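Local coordinates for protein lysozyme (Penaeus vannamei, PDB 6UKC) that probably hydrolyses the beta-1,4 linkages of bacterial peptidoglycan and of chitodextrins, as a C-type lysozyme of glycosyl hydrolase family 22, at residues Y55-C66 against C79-A90. Sequence-based numbering, arbitrary orientation.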
ATOM      1  N   TYR A  55       9.471  -1.235   1.070  1.00 19.18           N
ATOM      2  CA  TYR A  55       9.349  -2.400   0.157  1.00 18.79           C
ATOM      3  C   TYR A  55       8.014  -2.427  -0.605  1.00 18.11           C
ATOM      4  O   TYR A  55       6.920  -2.301  -0.012  1.00 17.01           O
ATOM      5  CB  TYR A  55       9.484  -3.708   0.946  1.00 18.86           C
ATOM      6  CG  TYR A  55      10.847  -3.994   1.526  1.00 19.22           C
ATOM      7  CD1 TYR A  55      11.214  -3.515   2.782  1.00 19.31           C
ATOM      8  CD2 TYR A  55      11.769  -4.758   0.822  1.00 18.93           C
ATOM      9  CE1 TYR A  55      12.455  -3.811   3.328  1.00 19.39           C
ATOM     10  CE2 TYR A  55      13.019  -5.053   1.348  1.00 19.45           C
ATOM     11  CZ  TYR A  55      13.349  -4.603   2.617  1.00 19.45           C
ATOM     12  OH  TYR A  55      14.583  -4.881   3.123  1.00 19.58           O
ATOM     13  N   GLY A  56       8.111  -2.680  -1.910  1.00 17.69           N
ATOM     14  CA  GLY A  56       6.981  -3.050  -2.781  1.00 17.72           C
ATOM     15  C   GLY A  56       6.093  -1.877  -3.164  1.00 17.51           C
ATOM     16  O   GLY A  56       6.460  -0.728  -2.926  1.00 18.01           O
ATOM     17  N   ILE A  57       4.931  -2.208  -3.716  1.00 17.58           N
ATOM     18  CA  ILE A  57       3.902  -1.292  -4.278  1.00 17.75           C
ATOM     19  C   ILE A  57       3.355  -0.344  -3.192  1.00 18.64           C
ATOM     20  O   ILE A  57       2.888   0.770  -3.589  1.00 18.68           O
ATOM     21  CB  ILE A  57       2.792  -2.132  -4.939  1.00 18.06           C
ATOM     22  CG1 ILE A  57       1.880  -1.276  -5.819  1.00 18.23           C
ATOM     23  CG2 ILE A  57       1.997  -2.930  -3.903  1.00 17.98           C
ATOM     24  CD1 ILE A  57       1.173  -2.059  -6.875  1.00 17.74           C
ATOM     25  N   PHE A  58       3.412  -0.731  -1.900  1.00 17.17           N
ATOM     26  CA  PHE A  58       2.892   0.078  -0.753  1.00 17.20           C
ATOM     27  C   PHE A  58       4.051   0.601   0.105  1.00 18.28           C
ATOM     28  O   PHE A  58       3.773   1.206   1.175  1.00 18.57           O
ATOM     29  CB  PHE A  58       1.871  -0.706   0.084  1.00 16.19           C
ATOM     30  CG  PHE A  58       0.596  -1.073  -0.640  1.00 15.11           C
ATOM     31  CD1 PHE A  58      -0.141  -0.119  -1.324  1.00 15.64           C
ATOM     32  CD2 PHE A  58       0.075  -2.346  -0.567  1.00 15.80           C
ATOM     33  CE1 PHE A  58      -1.332  -0.433  -1.953  1.00 15.31           C
ATOM     34  CE2 PHE A  58      -1.123  -2.668  -1.198  1.00 16.15           C
ATOM     35  CZ  PHE A  58      -1.819  -1.713  -1.902  1.00 15.51           C
ATOM     36  N   GLN A  59       5.300   0.391  -0.349  1.00 17.72           N
ATOM     37  CA  GLN A  59       6.521   0.974   0.257  1.00 16.83           C
ATOM     38  C   GLN A  59       6.416   0.833   1.775  1.00 16.57           C
ATOM     39  O   GLN A  59       6.501   1.835   2.479  1.00 16.41           O
ATOM     40  CB  GLN A  59       6.668   2.416  -0.237  1.00 17.31           C
ATOM     41  CG  GLN A  59       7.100   2.484  -1.694  1.00 16.83           C
ATOM     42  CD  GLN A  59       8.514   1.983  -1.773  1.00 17.78           C
ATOM     43  OE1 GLN A  59       9.427   2.645  -1.269  1.00 17.36           O
ATOM     44  NE2 GLN A  59       8.691   0.800  -2.361  1.00 16.70           N
ATOM     45  N   ILE A  60       6.227  -0.397   2.242  1.00 16.45           N
ATOM     46  CA  ILE A  60       6.098  -0.740   3.680  1.00 17.31           C
ATOM     47  C   ILE A  60       7.503  -0.859   4.273  1.00 18.55           C
ATOM     48  O   ILE A  60       8.373  -1.535   3.635  1.00 18.24           O
ATOM     49  CB  ILE A  60       5.291  -2.040   3.838  1.00 18.11           C
ATOM     50  CG1 ILE A  60       3.836  -1.848   3.400  1.00 18.05           C
ATOM     51  CG2 ILE A  60       5.399  -2.538   5.267  1.00 18.82           C
ATOM     52  CD1 ILE A  60       3.158  -3.090   2.942  1.00 18.42           C
ATOM     53  N   ASN A  61       7.677  -0.268   5.460  1.00 18.39           N
ATOM     54  CA  ASN A  61       8.983   0.031   6.107  1.00 18.81           C
ATOM     55  C   ASN A  61       9.364  -1.135   7.023  1.00 19.00           C
ATOM     56  O   ASN A  61       8.497  -1.518   7.849  1.00 18.66           O
ATOM     57  CB  ASN A  61       8.921   1.349   6.890  1.00 18.48           C
ATOM     58  CG  ASN A  61      10.290   1.797   7.364  1.00 19.29           C
ATOM     59  OD1 ASN A  61      10.647   1.576   8.522  1.00 21.58           O
ATOM     60  ND2 ASN A  61      11.082   2.372   6.468  1.00 18.87           N
ATOM     61  N   ASN A  62      10.603  -1.651   6.922  1.00 20.49           N
ATOM     62  CA  ASN A  62      11.095  -2.818   7.728  1.00 23.05           C
ATOM     63  C   ASN A  62      11.344  -2.459   9.212  1.00 26.49           C
ATOM     64  O   ASN A  62      11.589  -3.401  10.015  1.00 31.76           O
ATOM     65  CB  ASN A  62      12.345  -3.475   7.126  1.00 22.91           C
ATOM     66  CG  ASN A  62      13.520  -2.535   6.957  1.00 22.32           C
ATOM     67  OD1 ASN A  62      13.374  -1.325   7.102  1.00 21.27           O
ATOM     68  ND2 ASN A  62      14.692  -3.087   6.674  1.00 22.22           N
ATOM     69  N   LYS A  63      11.269  -1.183   9.610  1.00 29.24           N
ATOM     70  CA  LYS A  63      11.472  -0.791  11.035  1.00 28.95           C
ATOM     71  C   LYS A  63      10.344  -1.363  11.907  1.00 27.23           C
ATOM     72  O   LYS A  63      10.665  -1.681  13.070  1.00 24.96           O
ATOM     73  CB  LYS A  63      11.601   0.722  11.254  1.00 31.04           C
ATOM     74  CG  LYS A  63      11.752   1.116  12.724  1.00 34.76           C
ATOM     75  CD  LYS A  63      12.611   2.341  13.025  1.00 37.01           C
ATOM     76  CE  LYS A  63      14.092   2.019  12.999  1.00 42.25           C
ATOM     77  NZ  LYS A  63      14.886   2.831  13.964  1.00 43.66           N
ATOM     78  N   TYR A  64       9.096  -1.481  11.399  1.00 26.73           N
ATOM     79  CA  TYR A  64       7.893  -1.871  12.202  1.00 26.48           C
ATOM     80  C   TYR A  64       7.170  -3.109  11.643  1.00 23.64           C
ATOM     81  O   TYR A  64       6.631  -3.905  12.422  1.00 25.10           O
ATOM     82  CB  TYR A  64       6.905  -0.696  12.271  1.00 31.73           C
ATOM     83  CG  TYR A  64       7.550   0.624  12.612  1.00 35.40           C
ATOM     84  CD1 TYR A  64       8.005   0.890  13.901  1.00 34.48           C
ATOM     85  CD2 TYR A  64       7.759   1.589  11.633  1.00 37.43           C
ATOM     86  CE1 TYR A  64       8.625   2.090  14.215  1.00 35.36           C
ATOM     87  CE2 TYR A  64       8.378   2.797  11.932  1.00 38.29           C
ATOM     88  CZ  TYR A  64       8.809   3.045  13.226  1.00 36.54           C
ATOM     89  OH  TYR A  64       9.406   4.228  13.525  1.00 40.59           O
ATOM     90  N   TRP A  65       7.121  -3.266  10.324  1.00 22.36           N
ATOM     91  CA  TRP A  65       6.016  -3.966   9.620  1.00 21.28           C
ATOM     92  C   TRP A  65       6.452  -5.331   9.099  1.00 21.33           C
ATOM     93  O   TRP A  65       5.682  -6.298   9.280  1.00 22.12           O
ATOM     94  CB  TRP A  65       5.454  -3.082   8.501  1.00 20.89           C
ATOM     95  CG  TRP A  65       4.937  -1.766   9.003  1.00 19.75           C
ATOM     96  CD1 TRP A  65       5.411  -0.529   8.684  1.00 19.28           C
ATOM     97  CD2 TRP A  65       3.885  -1.545   9.963  1.00 19.42           C
ATOM     98  NE1 TRP A  65       4.700   0.444   9.337  1.00 19.47           N
ATOM     99  CE2 TRP A  65       3.762  -0.151  10.136  1.00 19.44           C
ATOM    100  CE3 TRP A  65       3.027  -2.378  10.678  1.00 19.91           C
ATOM    101  CZ2 TRP A  65       2.843   0.419  11.012  1.00 19.57           C
ATOM    102  CZ3 TRP A  65       2.096  -1.814  11.518  1.00 19.61           C
ATOM    103  CH2 TRP A  65       2.011  -0.440  11.690  1.00 19.24           C
ATOM    104  N   CYS A  66       7.641  -5.433   8.511  1.00 22.17           N
ATOM    105  CA  CYS A  66       8.193  -6.726   8.019  1.00 23.32           C
ATOM    106  C   CYS A  66       9.639  -6.923   8.494  1.00 23.30           C
ATOM    107  O   CYS A  66      10.275  -5.922   8.900  1.00 22.80           O
ATOM    108  CB  CYS A  66       8.136  -6.779   6.501  1.00 22.52           C
ATOM    109  SG  CYS A  66       9.053  -5.406   5.778  1.00 22.78           S
ATOM    110  N   CYS A  79      10.209  -9.133   4.463  1.00 20.66           N
ATOM    111  CA  CYS A  79       9.964  -7.933   3.626  1.00 22.84           C
ATOM    112  C   CYS A  79       9.937  -8.329   2.146  1.00 22.05           C
ATOM    113  O   CYS A  79       9.102  -7.775   1.432  1.00 21.22           O
ATOM    114  CB  CYS A  79      10.989  -6.840   3.907  1.00 23.71           C
ATOM    115  SG  CYS A  79      10.936  -6.211   5.608  1.00 23.05           S
ATOM    116  N   SER A  80      10.744  -9.307   1.727  1.00 23.66           N
ATOM    117  CA  SER A  80      10.783  -9.841   0.330  1.00 25.98           C
ATOM    118  C   SER A  80       9.366 -10.236  -0.112  1.00 25.90           C
ATOM    119  O   SER A  80       9.027  -9.988  -1.302  1.00 27.96           O
ATOM    120  CB  SER A  80      11.753 -11.005   0.164  1.00 24.17           C
ATOM    121  OG  SER A  80      11.442 -12.053   1.072  1.00 26.37           O
ATOM    122  N   ASP A  81       8.540 -10.734   0.818  1.00 25.71           N
ATOM    123  CA  ASP A  81       7.163 -11.190   0.495  1.00 26.98           C
ATOM    124  C   ASP A  81       6.293  -9.998   0.063  1.00 25.78           C
ATOM    125  O   ASP A  81       5.258 -10.216  -0.593  1.00 23.84           O
ATOM    126  CB  ASP A  81       6.553 -11.964   1.667  1.00 28.78           C
ATOM    127  CG  ASP A  81       7.035 -13.408   1.785  1.00 28.49           C
ATOM    128  OD1 ASP A  81       7.524 -13.948   0.798  1.00 29.37           O
ATOM    129  OD2 ASP A  81       6.921 -13.970   2.870  1.00 30.29           O
ATOM    130  N   LEU A  82       6.687  -8.781   0.430  1.00 28.31           N
ATOM    131  CA  LEU A  82       5.975  -7.525   0.076  1.00 30.29           C
ATOM    132  C   LEU A  82       6.525  -6.975  -1.238  1.00 32.33           C
ATOM    133  O   LEU A  82       6.024  -5.920  -1.667  1.00 39.85           O
ATOM    134  CB  LEU A  82       6.149  -6.528   1.222  1.00 30.58           C
ATOM    135  CG  LEU A  82       5.695  -7.053   2.581  1.00 32.77           C
ATOM    136  CD1 LEU A  82       5.624  -5.917   3.587  1.00 34.61           C
ATOM    137  CD2 LEU A  82       4.350  -7.783   2.475  1.00 31.90           C
ATOM    138  N   MET A  83       7.492  -7.677  -1.849  1.00 32.80           N
ATOM    139  CA  MET A  83       8.124  -7.249  -3.121  1.00 33.55           C
ATOM    140  C   MET A  83       7.978  -8.390  -4.129  1.00 32.07           C
ATOM    141  O   MET A  83       8.969  -9.026  -4.460  1.00 40.77           O
ATOM    142  CB  MET A  83       9.597  -6.915  -2.883  1.00 37.24           C
ATOM    143  CG  MET A  83      10.189  -6.028  -3.939  1.00 37.56           C
ATOM    144  SD  MET A  83      11.415  -4.948  -3.211  1.00 41.84           S
ATOM    145  CE  MET A  83      12.374  -6.158  -2.299  1.00 41.25           C
ATOM    146  N   SER A  84       6.751  -8.649  -4.555  1.00 27.00           N
ATOM    147  CA  SER A  84       6.342  -9.845  -5.323  1.00 23.91           C
ATOM    148  C   SER A  84       5.342  -9.429  -6.418  1.00 23.73           C
ATOM    149  O   SER A  84       4.626  -8.404  -6.240  1.00 21.93           O
ATOM    150  CB  SER A  84       5.765 -10.855  -4.386  1.00 21.82           C
ATOM    151  OG  SER A  84       5.071 -11.863  -5.085  1.00 22.59           O
ATOM    152  N   ASP A  85       5.330 -10.168  -7.524  1.00 21.59           N
ATOM    153  CA  ASP A  85       4.348 -10.014  -8.623  1.00 23.63           C
ATOM    154  C   ASP A  85       2.947 -10.222  -8.025  1.00 22.57           C
ATOM    155  O   ASP A  85       2.030  -9.506  -8.423  1.00 25.45           O
ATOM    156  CB  ASP A  85       4.664 -10.991  -9.758  1.00 25.18           C
ATOM    157  CG  ASP A  85       5.834 -10.594 -10.639  1.00 26.88           C
ATOM    158  OD1 ASP A  85       6.507  -9.564 -10.349  1.00 25.82           O
ATOM    159  OD2 ASP A  85       6.056 -11.317 -11.630  1.00 31.70           O
ATOM    160  N   ASP A  86       2.827 -11.139  -7.062  1.00 20.92           N
ATOM    161  CA  ASP A  86       1.594 -11.429  -6.292  1.00 19.58           C
ATOM    162  C   ASP A  86       1.504 -10.530  -5.046  1.00 19.04           C
ATOM    163  O   ASP A  86       2.370 -10.681  -4.150  1.00 17.62           O
ATOM    164  CB  ASP A  86       1.564 -12.899  -5.905  1.00 19.43           C
ATOM    165  CG  ASP A  86       0.308 -13.274  -5.167  1.00 20.00           C
ATOM    166  OD1 ASP A  86       0.080 -12.732  -4.053  1.00 22.36           O
ATOM    167  OD2 ASP A  86      -0.432 -14.079  -5.719  1.00 22.03           O
ATOM    168  N   ILE A  87       0.419  -9.738  -4.942  1.00 17.08           N
ATOM    169  CA  ILE A  87       0.265  -8.621  -3.962  1.00 17.83           C
ATOM    170  C   ILE A  87      -0.467  -9.102  -2.712  1.00 17.86           C
ATOM    171  O   ILE A  87      -0.659  -8.283  -1.786  1.00 18.52           O
ATOM    172  CB  ILE A  87      -0.481  -7.427  -4.589  1.00 17.04           C
ATOM    173  CG1 ILE A  87      -1.922  -7.796  -4.975  1.00 17.73           C
ATOM    174  CG2 ILE A  87       0.318  -6.909  -5.766  1.00 17.21           C
ATOM    175  CD1 ILE A  87      -2.943  -6.709  -4.756  1.00 18.11           C
ATOM    176  N   THR A  88      -0.913 -10.351  -2.679  1.00 17.09           N
ATOM    177  CA  THR A  88      -1.645 -10.864  -1.488  1.00 17.43           C
ATOM    178  C   THR A  88      -1.016 -10.334  -0.183  1.00 17.68           C
ATOM    179  O   THR A  88      -1.765  -9.726   0.631  1.00 18.81           O
ATOM    180  CB  THR A  88      -1.789 -12.392  -1.522  1.00 16.44           C
ATOM    181  OG1 THR A  88      -2.356 -12.729  -2.796  1.00 15.09           O
ATOM    182  CG2 THR A  88      -2.669 -12.901  -0.399  1.00 16.00           C
ATOM    183  N   GLU A  89       0.273 -10.583   0.065  1.00 18.51           N
ATOM    184  CA  GLU A  89       0.879 -10.304   1.401  1.00 18.48           C
ATOM    185  C   GLU A  89       1.038  -8.789   1.576  1.00 17.42           C
ATOM    186  O   GLU A  89       0.873  -8.307   2.718  1.00 17.22           O
ATOM    187  CB  GLU A  89       2.228 -10.999   1.540  1.00 19.67           C
ATOM    188  CG  GLU A  89       2.143 -12.508   1.517  1.00 19.93           C
ATOM    189  CD  GLU A  89       1.665 -13.153   2.802  1.00 20.35           C
ATOM    190  OE1 GLU A  89       1.899 -14.370   2.917  1.00 21.56           O
ATOM    191  OE2 GLU A  89       1.084 -12.450   3.683  1.00 18.06           O
ATOM    192  N   ALA A  90       1.354  -8.072   0.486  1.00 15.98           N
ATOM    193  CA  ALA A  90       1.431  -6.592   0.458  1.00 15.40           C
ATOM    194  C   ALA A  90       0.096  -6.044   0.953  1.00 15.04           C
ATOM    195  O   ALA A  90       0.100  -5.256   1.922  1.00 14.80           O
ATOM    196  CB  ALA A  90       1.771  -6.080  -0.926  1.00 14.81           C
TER
HETATM  197  O   HOH W   1       4.355  -3.467  -0.461  1.00 12.55           O
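Half of a disulfide doubles here as a lid on an aromatic ring: Cys79 CB sits 3.3 Å above the centroid of the Tyr55 ring, only 9° off its normal, a CH-pi contact almost dead centre, while the SG of the same residue leans obliquely over the CE1 side. The covalent bond from Cys79 SG to Cys66 SG (2.1 Å, chi3 95°) ties segments 55-66 and 79-90 together just beyond. At the edge of the same phenol, Met83 brings its methyl CE to 3.5 Å from Tyr55 CD2; bends at chi2 and chi3 curl the thioether back to the ring, making a Met-aromatic contact with the sulfur near the ring plane. Tyr55 is thus gripped from above and from one rim by two sulfur-bearing side chains.

Leu82 CD1 touches both Ile60 and the disulfide, 3.8 Å from Ile60 CG2 and 3.9 Å from Cys66 CB, the leucine and isoleucine crossing at about a right angle. The polar backbone is joined less directly. Gly56 CA meets Leu82 O at 3.2 Å in a CA-H...O contact. A single water donates to Tyr55 O and Leu82 O and accepts from Phe58 N, bridging the segments beside the type I turn 56-59 and the G1 bulge where Gln59 and Ile60 both face Tyr55.

In the C-type lysozyme fold this contact joins the turn between strands 53-55 and 60-61 of the three-stranded antiparallel sheet, and the strand residues beside it, to the 3-10 turn 79-82 and the first turn of helix 88-105. The Ala90 methyl meets Ile57 CG2, and Ala90 lies at the edge of the Phe58 ring near CD2; both side chains continue to Ala34 of helix 24-38, and Ile60 reaches on to Ile97 of helix 88-105.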